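Local coordinates for putative branched chain amino acid ABC transporter, periplasmic amino acid-binding protein (PDB 4XFK) that probably serves as the periplasmic substrate-binding component of an ABC-type transport system for branched-chain and related amino acids, at residues 215-229 / 240-254. The protein carries 1 engineered substitution. Sequence-based numbering, arbitrary orientation. Where two conformers were deposited one is given.
Sequences TVFTGNWSNDLLLLM and KFATSFLDQPGNIGN
Val216 has CG1 anti to its backbone N (chi1 -180°), and Phe241 has CG anti to its carbonyl carbon (chi1 -71°). These torsions lay the two side chains side by side, Val216 CG1 3.6 Å from Phe241 CE1. The contact joins the two strands and the helix of a beta-alpha-beta unit in the periplasmic binding protein fold: strand 215-218, helix 223-235, strand 240-243. The Phe241 ring lies between strands and helix. Thr218 CG2 touches it from the neighbouring strand and Leu228 CD2 from the helix. In one of two modelled conformers, Met229 SD also meets it obliquely, a Met-aromatic contact. On the other face of the sheet, Ala242 CB packs against Thr215 CG2 and Phe217 CD1, and Met149 of helix 138-152 adds to this side. The strands run parallel, joined by backbone hydrogen bonds such as Val216 N to Lys240 O and Ala242 N to Val216 O (2.8 Å). One water donates to Thr218 O and Asn220 O and accepts from Phe245 N, bridging the two chain stretches. Gln248 is extended, and its OE1 accepts from Ser222 N at 2.9 Å, in the carbonyl plane on a lone pair. A hydrogen bond from Asn251 ND2 to Leu246 O holds that amide, with OD1 3.2 Å from Leu226 CD2. Further along, Asn254 ND2 donates almost straight (174°) to Leu226 O at 3.0 Å, from above the carbonyl plane.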
ATOM      1  N   THR A 215      18.120 -11.589   9.660  1.00 12.15           N
ATOM      2  CA  THR A 215      17.068 -10.792   9.043  1.00 11.62           C
ATOM      3  C   THR A 215      16.100 -10.333  10.113  1.00 11.30           C
ATOM      4  O   THR A 215      15.750 -11.098  11.013  1.00 11.52           O
ATOM      5  CB  THR A 215      16.287 -11.633   8.025  1.00 12.77           C
ATOM      6  OG1 THR A 215      17.206 -12.225   7.100  1.00 15.05           O
ATOM      7  CG2 THR A 215      15.277 -10.781   7.264  1.00 13.26           C
ATOM      8  N   VAL A 216      15.673  -9.079  10.016  1.00 10.33           N
ATOM      9  CA  VAL A 216      14.617  -8.545  10.869  1.00  8.83           C
ATOM     10  C   VAL A 216      13.419  -8.198   9.989  1.00  8.60           C
ATOM     11  O   VAL A 216      13.472  -7.242   9.216  1.00  9.27           O
ATOM     12  CB  VAL A 216      15.073  -7.289  11.632  1.00 11.04           C
ATOM     13  CG1 VAL A 216      13.934  -6.779  12.516  1.00 11.07           C
ATOM     14  CG2 VAL A 216      16.327  -7.594  12.454  1.00 12.99           C
ATOM     15  N   PHE A 217      12.350  -8.983  10.082  1.00  8.05           N
ATOM     16  CA  PHE A 217      11.141  -8.688   9.325  1.00  8.21           C
ATOM     17  C   PHE A 217      10.316  -7.640  10.049  1.00  8.03           C
ATOM     18  O   PHE A 217      10.037  -7.783  11.243  1.00  9.65           O
ATOM     19  CB  PHE A 217      10.286  -9.943   9.163  1.00  9.08           C
ATOM     20  CG  PHE A 217      10.878 -10.982   8.243  1.00  8.80           C
ATOM     21  CD1 PHE A 217      10.863 -10.800   6.865  1.00  8.99           C
ATOM     22  CD2 PHE A 217      11.428 -12.150   8.754  1.00  9.99           C
ATOM     23  CE1 PHE A 217      11.396 -11.756   6.017  1.00 10.16           C
ATOM     24  CE2 PHE A 217      11.962 -13.103   7.911  1.00 11.21           C
ATOM     25  CZ  PHE A 217      11.945 -12.911   6.544  1.00 10.40           C
ATOM     26  N   THR A 218       9.894  -6.602   9.329  1.00  7.24           N
ATOM     27  CA  THR A 218       9.040  -5.596   9.943  1.00  7.07           C
ATOM     28  C   THR A 218       8.152  -4.900   8.929  1.00  6.80           C
ATOM     29  O   THR A 218       8.604  -4.519   7.844  1.00  6.81           O
ATOM     30  CB  THR A 218       9.859  -4.539  10.748  1.00  7.55           C
ATOM     31  OG1 THR A 218       8.952  -3.594  11.328  1.00  7.16           O
ATOM     32  CG2 THR A 218      10.860  -3.796   9.871  1.00  9.15           C
ATOM     33  N   GLY A 219       6.888  -4.725   9.313  1.00  6.57           N
ATOM     34  CA  GLY A 219       5.945  -3.904   8.566  1.00  6.80           C
ATOM     35  C   GLY A 219       5.845  -2.480   9.088  1.00  6.45           C
ATOM     36  O   GLY A 219       4.917  -1.763   8.739  1.00  6.08           O
ATOM     37  N   ASN A 220       6.792  -2.056   9.920  1.00  5.97           N
ATOM     38  CA  ASN A 220       6.731  -0.719  10.507  1.00  6.19           C
ATOM     39  C   ASN A 220       6.826   0.376   9.448  1.00  6.20           C
ATOM     40  O   ASN A 220       7.369   0.166   8.359  1.00  6.78           O
ATOM     41  CB  ASN A 220       7.829  -0.530  11.559  1.00  6.22           C
ATOM     42  CG  ASN A 220       7.561  -1.308  12.833  1.00  6.71           C
ATOM     43  OD1 ASN A 220       6.669  -2.157  12.889  1.00  7.87           O
ATOM     44  ND2 ASN A 220       8.330  -1.006  13.871  1.00  7.36           N
ATOM     45  N   TRP A 221       6.286   1.541   9.783  1.00  6.39           N
ATOM     46  CA  TRP A 221       6.322   2.695   8.905  1.00  6.26           C
ATOM     47  C   TRP A 221       6.219   3.938   9.767  1.00  6.91           C
ATOM     48  O   TRP A 221       6.050   3.842  10.989  1.00  7.80           O
ATOM     49  CB  TRP A 221       5.176   2.642   7.886  1.00  6.44           C
ATOM     50  CG  TRP A 221       3.806   2.478   8.486  1.00  6.48           C
ATOM     51  CD1 TRP A 221       3.275   1.330   9.005  1.00  6.90           C
ATOM     52  CD2 TRP A 221       2.787   3.479   8.600  1.00  6.93           C
ATOM     53  NE1 TRP A 221       1.994   1.562   9.441  1.00  7.11           N
ATOM     54  CE2 TRP A 221       1.672   2.871   9.204  1.00  8.18           C
ATOM     55  CE3 TRP A 221       2.709   4.832   8.243  1.00  7.84           C
ATOM     56  CZ2 TRP A 221       0.490   3.565   9.462  1.00  8.75           C
ATOM     57  CZ3 TRP A 221       1.533   5.523   8.508  1.00  9.18           C
ATOM     58  CH2 TRP A 221       0.440   4.886   9.108  1.00  9.79           C
ATOM     59  N   SER A 222       6.327   5.104   9.139  1.00  7.40           N
ATOM     60  CA  SER A 222       6.384   6.370   9.872  1.00  8.44           C
ATOM     61  C   SER A 222       7.505   6.297  10.920  1.00  9.20           C
ATOM     62  O   SER A 222       8.537   5.656  10.694  1.00  8.92           O
ATOM     63  CB  SER A 222       5.020   6.700  10.506  1.00 10.56           C
ATOM     64  OG  SER A 222       4.995   8.011  11.049  1.00 13.04           O
ATOM     65  N   ASN A 223       7.313   6.942  12.065  1.00  9.41           N
ATOM     66  CA  ASN A 223       8.341   6.954  13.103  1.00 10.32           C
ATOM     67  C   ASN A 223       8.748   5.570  13.598  1.00  9.75           C
ATOM     68  O   ASN A 223       9.895   5.363  13.990  1.00  8.83           O
ATOM     69  CB  ASN A 223       7.885   7.825  14.273  1.00 12.04           C
ATOM     70  CG  ASN A 223       7.562   9.220  13.837  1.00 18.53           C
ATOM     71  OD1 ASN A 223       6.440   9.705  14.019  1.00 24.38           O
ATOM     72  ND2 ASN A 223       8.535   9.873  13.222  1.00 17.28           N
ATOM     73  N   ASP A 224       7.820   4.620  13.562  1.00  8.57           N
ATOM     74  CA  ASP A 224       8.098   3.273  14.040  1.00  8.53           C
ATOM     75  C   ASP A 224       9.121   2.547  13.172  1.00  7.83           C
ATOM     76  O   ASP A 224       9.705   1.562  13.621  1.00  8.59           O
ATOM     77  CB  ASP A 224       6.817   2.457  14.139  1.00  8.87           C
ATOM     78  CG  ASP A 224       5.960   2.862  15.317  1.00  9.20           C
ATOM     79  OD1 ASP A 224       6.466   3.542  16.239  1.00 10.42           O
ATOM     80  OD2 ASP A 224       4.779   2.478  15.333  1.00  9.83           O
ATOM     81  N   LEU A 225       9.313   2.989  11.925  1.00  8.64           N
ATOM     82  CA  LEU A 225      10.458   2.518  11.146  1.00  7.26           C
ATOM     83  C   LEU A 225      11.604   3.539  11.139  1.00  7.75           C
ATOM     84  O   LEU A 225      12.751   3.161  11.312  1.00  9.07           O
ATOM     85  CB  LEU A 225      10.082   2.077   9.723  1.00  7.53           C
ATOM     86  CG  LEU A 225      11.196   1.375   8.930  1.00  8.87           C
ATOM     87  CD1 LEU A 225      11.801   0.211   9.720  1.00  9.91           C
ATOM     88  CD2 LEU A 225      10.666   0.880   7.597  1.00  8.95           C
ATOM     89  N   LEU A 226      11.296   4.826  10.973  1.00  8.87           N
ATOM     90  CA  LEU A 226      12.332   5.862  10.949  1.00  9.55           C
ATOM     91  C   LEU A 226      13.222   5.822  12.193  1.00  8.20           C
ATOM     92  O   LEU A 226      14.454   5.853  12.092  1.00  9.25           O
ATOM     93  CB  LEU A 226      11.697   7.252  10.799  1.00 12.33           C
ATOM     94  CG  LEU A 226      10.997   7.573   9.473  1.00 15.81           C
ATOM     95  CD1 LEU A 226      10.056   8.770   9.611  1.00 16.76           C
ATOM     96  CD2 LEU A 226      12.019   7.832   8.379  1.00 16.11           C
ATOM     97  N   LEU A 227      12.602   5.749  13.367  1.00  9.06           N
ATOM     98  CA  LEU A 227      13.361   5.797  14.614  1.00 10.27           C
ATOM     99  C   LEU A 227      13.977   4.446  14.950  1.00  9.89           C
ATOM    100  O   LEU A 227      14.997   4.373  15.635  1.00 12.00           O
ATOM    101  CB  LEU A 227      12.496   6.302  15.770  1.00 10.93           C
ATOM    102  CG  LEU A 227      11.964   7.729  15.618  1.00 12.16           C
ATOM    103  CD1 LEU A 227      11.146   8.120  16.839  1.00 13.19           C
ATOM    104  CD2 LEU A 227      13.103   8.729  15.346  1.00 13.54           C
ATOM    105  N   LEU A 228      13.356   3.376  14.461  1.00  9.82           N
ATOM    106  CA  LEU A 228      13.927   2.045  14.591  1.00 10.16           C
ATOM    107  C   LEU A 228      15.232   1.961  13.787  1.00 10.43           C
ATOM    108  O   LEU A 228      16.242   1.443  14.278  1.00 11.09           O
ATOM    109  CB  LEU A 228      12.918   0.991  14.123  1.00 11.69           C
ATOM    110  CG  LEU A 228      13.386  -0.467  14.124  1.00 11.59           C
ATOM    111  CD1 LEU A 228      13.932  -0.905  15.487  1.00 13.31           C
ATOM    112  CD2 LEU A 228      12.241  -1.381  13.671  1.00 11.98           C
ATOM    113  N   MET A 229      15.214   2.475  12.557  1.00  9.95           N
ATOM    114  CA  MET A 229      16.417   2.516  11.725  0.63  9.56           C
ATOM    115  C   MET A 229      17.511   3.354  12.380  1.00  9.84           C
ATOM    116  O   MET A 229      18.683   2.980  12.377  1.00 12.03           O
ATOM    117  CB  MET A 229      16.109   3.068  10.327  0.63 11.50           C
ATOM    118  CG  MET A 229      15.221   2.173   9.475  0.63 11.34           C
ATOM    119  SD  MET A 229      15.820   0.474   9.327  0.63 12.93           S
ATOM    120  CE  MET A 229      17.287   0.704   8.316  0.63 13.85           C
ATOM    121  N   LYS A 240      20.040  -7.382   8.671  1.00 11.75           N
ATOM    122  CA  LYS A 240      19.389  -6.531   7.688  1.00 12.20           C
ATOM    123  C   LYS A 240      17.878  -6.619   7.824  1.00 10.46           C
ATOM    124  O   LYS A 240      17.321  -7.692   8.069  1.00 11.80           O
ATOM    125  CB  LYS A 240      19.845  -6.896   6.277  1.00 13.97           C
ATOM    126  CG  LYS A 240      21.341  -6.658   6.054  1.00 14.89           C
ATOM    127  CD  LYS A 240      21.737  -5.202   6.337  1.00 14.86           C
ATOM    128  CE  LYS A 240      23.250  -5.013   6.372  1.00 16.55           C
ATOM    129  NZ  LYS A 240      23.595  -3.601   6.741  1.00 16.96           N
ATOM    130  N   PHE A 241      17.218  -5.474   7.708  1.00  9.78           N
ATOM    131  CA  PHE A 241      15.767  -5.430   7.750  1.00  8.71           C
ATOM    132  C   PHE A 241      15.168  -5.916   6.436  1.00  8.87           C
ATOM    133  O   PHE A 241      15.667  -5.597   5.358  1.00 10.46           O
ATOM    134  CB  PHE A 241      15.283  -4.005   8.042  1.00  9.18           C
ATOM    135  CG  PHE A 241      15.537  -3.547   9.455  1.00 10.54           C
ATOM    136  CD1 PHE A 241      14.636  -3.829  10.465  1.00 11.70           C
ATOM    137  CD2 PHE A 241      16.669  -2.821   9.765  1.00 15.18           C
ATOM    138  CE1 PHE A 241      14.871  -3.402  11.763  1.00 12.29           C
ATOM    139  CE2 PHE A 241      16.907  -2.391  11.068  1.00 16.30           C
ATOM    140  CZ  PHE A 241      16.006  -2.681  12.062  1.00 14.53           C
ATOM    141  N   ALA A 242      14.103  -6.703   6.542  1.00  8.49           N
ATOM    142  CA  ALA A 242      13.316  -7.116   5.388  1.00  8.16           C
ATOM    143  C   ALA A 242      11.928  -6.533   5.589  1.00  7.05           C
ATOM    144  O   ALA A 242      11.234  -6.892   6.541  1.00  7.38           O
ATOM    145  CB  ALA A 242      13.267  -8.631   5.286  1.00  9.68           C
ATOM    146  N   THR A 243      11.546  -5.613   4.704  1.00  7.37           N
ATOM    147  CA  THR A 243      10.450  -4.709   5.004  1.00  6.39           C
ATOM    148  C   THR A 243       9.445  -4.581   3.881  1.00  6.68           C
ATOM    149  O   THR A 243       9.692  -4.994   2.739  1.00  7.07           O
ATOM    150  CB  THR A 243      10.977  -3.278   5.264  1.00  7.71           C
ATOM    151  OG1 THR A 243      11.398  -2.690   4.022  1.00  7.16           O
ATOM    152  CG2 THR A 243      12.129  -3.282   6.270  1.00  9.06           C
ATOM    153  N   SER A 244       8.320  -3.955   4.221  1.00  6.26           N
ATOM    154  CA  SER A 244       7.354  -3.487   3.244  1.00  6.93           C
ATOM    155  C   SER A 244       7.515  -2.006   2.935  1.00  6.55           C
ATOM    156  O   SER A 244       7.146  -1.581   1.843  1.00  6.66           O
ATOM    157  CB  SER A 244       5.931  -3.746   3.749  1.00  7.74           C
ATOM    158  OG  SER A 244       5.784  -3.360   5.111  1.00  7.44           O
ATOM    159  N   PHE A 245       8.069  -1.229   3.874  1.00  5.74           N
ATOM    160  CA  PHE A 245       7.967   0.236   3.789  1.00  6.04           C
ATOM    161  C   PHE A 245       9.283   0.989   3.955  1.00  6.11           C
ATOM    162  O   PHE A 245       9.269   2.196   4.217  1.00  6.63           O
ATOM    163  CB  PHE A 245       6.957   0.776   4.813  1.00  6.19           C
ATOM    164  CG  PHE A 245       5.575   0.184   4.677  1.00  6.31           C
ATOM    165  CD1 PHE A 245       4.936   0.128   3.446  1.00  6.79           C
ATOM    166  CD2 PHE A 245       4.917  -0.316   5.788  1.00  6.23           C
ATOM    167  CE1 PHE A 245       3.667  -0.438   3.329  1.00  7.45           C
ATOM    168  CE2 PHE A 245       3.654  -0.867   5.683  1.00  6.92           C
ATOM    169  CZ  PHE A 245       3.021  -0.928   4.450  1.00  7.33           C
ATOM    170  N   LEU A 246      10.421   0.324   3.758  1.00  5.88           N
ATOM    171  CA  LEU A 246      11.690   1.018   3.970  1.00  6.11           C
ATOM    172  C   LEU A 246      11.907   2.189   3.013  1.00  7.14           C
ATOM    173  O   LEU A 246      12.639   3.121   3.348  1.00  8.02           O
ATOM    174  CB  LEU A 246      12.872   0.053   3.893  1.00  7.21           C
ATOM    175  CG  LEU A 246      14.209   0.603   4.388  1.00  9.22           C
ATOM    176  CD1 LEU A 246      14.158   0.969   5.865  1.00 10.56           C
ATOM    177  CD2 LEU A 246      15.320  -0.391   4.119  1.00  9.45           C
ATOM    178  N   ASP A 247      11.265   2.172   1.843  1.00  7.10           N
ATOM    179  CA  ASP A 247      11.475   3.259   0.878  1.00  6.72           C
ATOM    180  C   ASP A 247      10.628   4.508   1.168  1.00  6.64           C
ATOM    181  O   ASP A 247      10.643   5.454   0.390  1.00  8.16           O
ATOM    182  CB  ASP A 247      11.319   2.787  -0.576  1.00  7.65           C
ATOM    183  CG  ASP A 247       9.924   2.308  -0.895  1.00  8.52           C
ATOM    184  OD1 ASP A 247       9.228   1.859   0.031  1.00  9.87           O
ATOM    185  OD2 ASP A 247       9.527   2.380  -2.074  1.00  9.91           O
ATOM    186  N   GLN A 248       9.921   4.536   2.295  1.00  6.89           N
ATOM    187  CA  GLN A 248       9.363   5.796   2.760  1.00  7.73           C
ATOM    188  C   GLN A 248      10.493   6.806   2.903  1.00  8.00           C
ATOM    189  O   GLN A 248      11.526   6.497   3.483  1.00  8.42           O
ATOM    190  CB  GLN A 248       8.654   5.640   4.107  1.00  7.24           C
ATOM    191  CG  GLN A 248       8.144   6.987   4.623  1.00  7.62           C
ATOM    192  CD  GLN A 248       7.249   6.891   5.841  1.00  8.67           C
ATOM    193  OE1 GLN A 248       7.163   5.850   6.488  1.00 10.35           O
ATOM    194  NE2 GLN A 248       6.554   7.983   6.145  1.00 10.74           N
ATOM    195  N   PRO A 249      10.299   8.024   2.383  1.00  8.64           N
ATOM    196  CA  PRO A 249      11.358   9.032   2.512  1.00 10.32           C
ATOM    197  C   PRO A 249      11.805   9.225   3.958  1.00 10.68           C
ATOM    198  O   PRO A 249      10.958   9.306   4.860  1.00 11.05           O
ATOM    199  CB  PRO A 249      10.694  10.292   1.963  1.00 12.59           C
ATOM    200  CG  PRO A 249       9.732   9.766   0.936  1.00 11.85           C
ATOM    201  CD  PRO A 249       9.182   8.498   1.543  1.00  9.93           C
ATOM    202  N   GLY A 250      13.122   9.249   4.161  1.00 10.34           N
ATOM    203  CA  GLY A 250      13.722   9.478   5.466  1.00 10.38           C
ATOM    204  C   GLY A 250      14.475   8.293   6.067  1.00  9.68           C
ATOM    205  O   GLY A 250      15.428   8.480   6.833  1.00 10.26           O
ATOM    206  N   ASN A 251      14.046   7.072   5.753  1.00  8.88           N
ATOM    207  CA  ASN A 251      14.642   5.886   6.368  1.00  9.69           C
ATOM    208  C   ASN A 251      16.107   5.645   6.021  1.00 10.13           C
ATOM    209  O   ASN A 251      16.892   5.251   6.885  1.00 10.75           O
ATOM    210  CB  ASN A 251      13.851   4.638   6.001  1.00  8.40           C
ATOM    211  CG  ASN A 251      12.562   4.532   6.749  1.00 10.27           C
ATOM    212  OD1 ASN A 251      12.518   4.730   7.960  1.00 15.83           O
ATOM    213  ND2 ASN A 251      11.500   4.187   6.044  1.00  9.69           N
ATOM    214  N   ILE A 252      16.477   5.853   4.762  1.00 10.19           N
ATOM    215  CA  ILE A 252      17.848   5.592   4.335  1.00 10.31           C
ATOM    216  C   ILE A 252      18.813   6.622   4.917  1.00 11.64           C
ATOM    217  O   ILE A 252      19.913   6.267   5.346  1.00 12.74           O
ATOM    218  CB  ILE A 252      17.950   5.471   2.802  1.00  9.84           C
ATOM    219  CG1 ILE A 252      17.042   4.338   2.323  1.00 10.49           C
ATOM    220  CG2 ILE A 252      19.401   5.247   2.369  1.00 11.94           C
ATOM    221  CD1 ILE A 252      17.229   3.042   3.086  1.00 11.57           C
ATOM    222  N   GLY A 253      18.392   7.882   4.976  1.00 10.74           N
ATOM    223  CA  GLY A 253      19.171   8.888   5.671  1.00 11.26           C
ATOM    224  C   GLY A 253      19.401   8.487   7.123  1.00 11.32           C
ATOM    225  O   GLY A 253      20.520   8.566   7.632  1.00 12.74           O
ATOM    226  N   ASN A 254      18.349   8.030   7.795  1.00 10.92           N
ATOM    227  CA  ASN A 254      18.475   7.630   9.192  1.00 10.41           C
ATOM    228  C   ASN A 254      19.341   6.391   9.379  1.00 10.81           C
ATOM    229  O   ASN A 254      19.950   6.208  10.431  1.00 12.11           O
ATOM    230  CB  ASN A 254      17.104   7.402   9.827  1.00 11.21           C
ATOM    231  CG  ASN A 254      16.474   8.679  10.331  1.00 15.22           C
ATOM    232  OD1 ASN A 254      16.907   9.783   9.994  1.00 17.07           O
ATOM    233  ND2 ASN A 254      15.437   8.534  11.139  1.00 17.27           N
TER
HETATM  234  O   HOH W   1       8.269  -1.935   6.727  1.00  7.21           O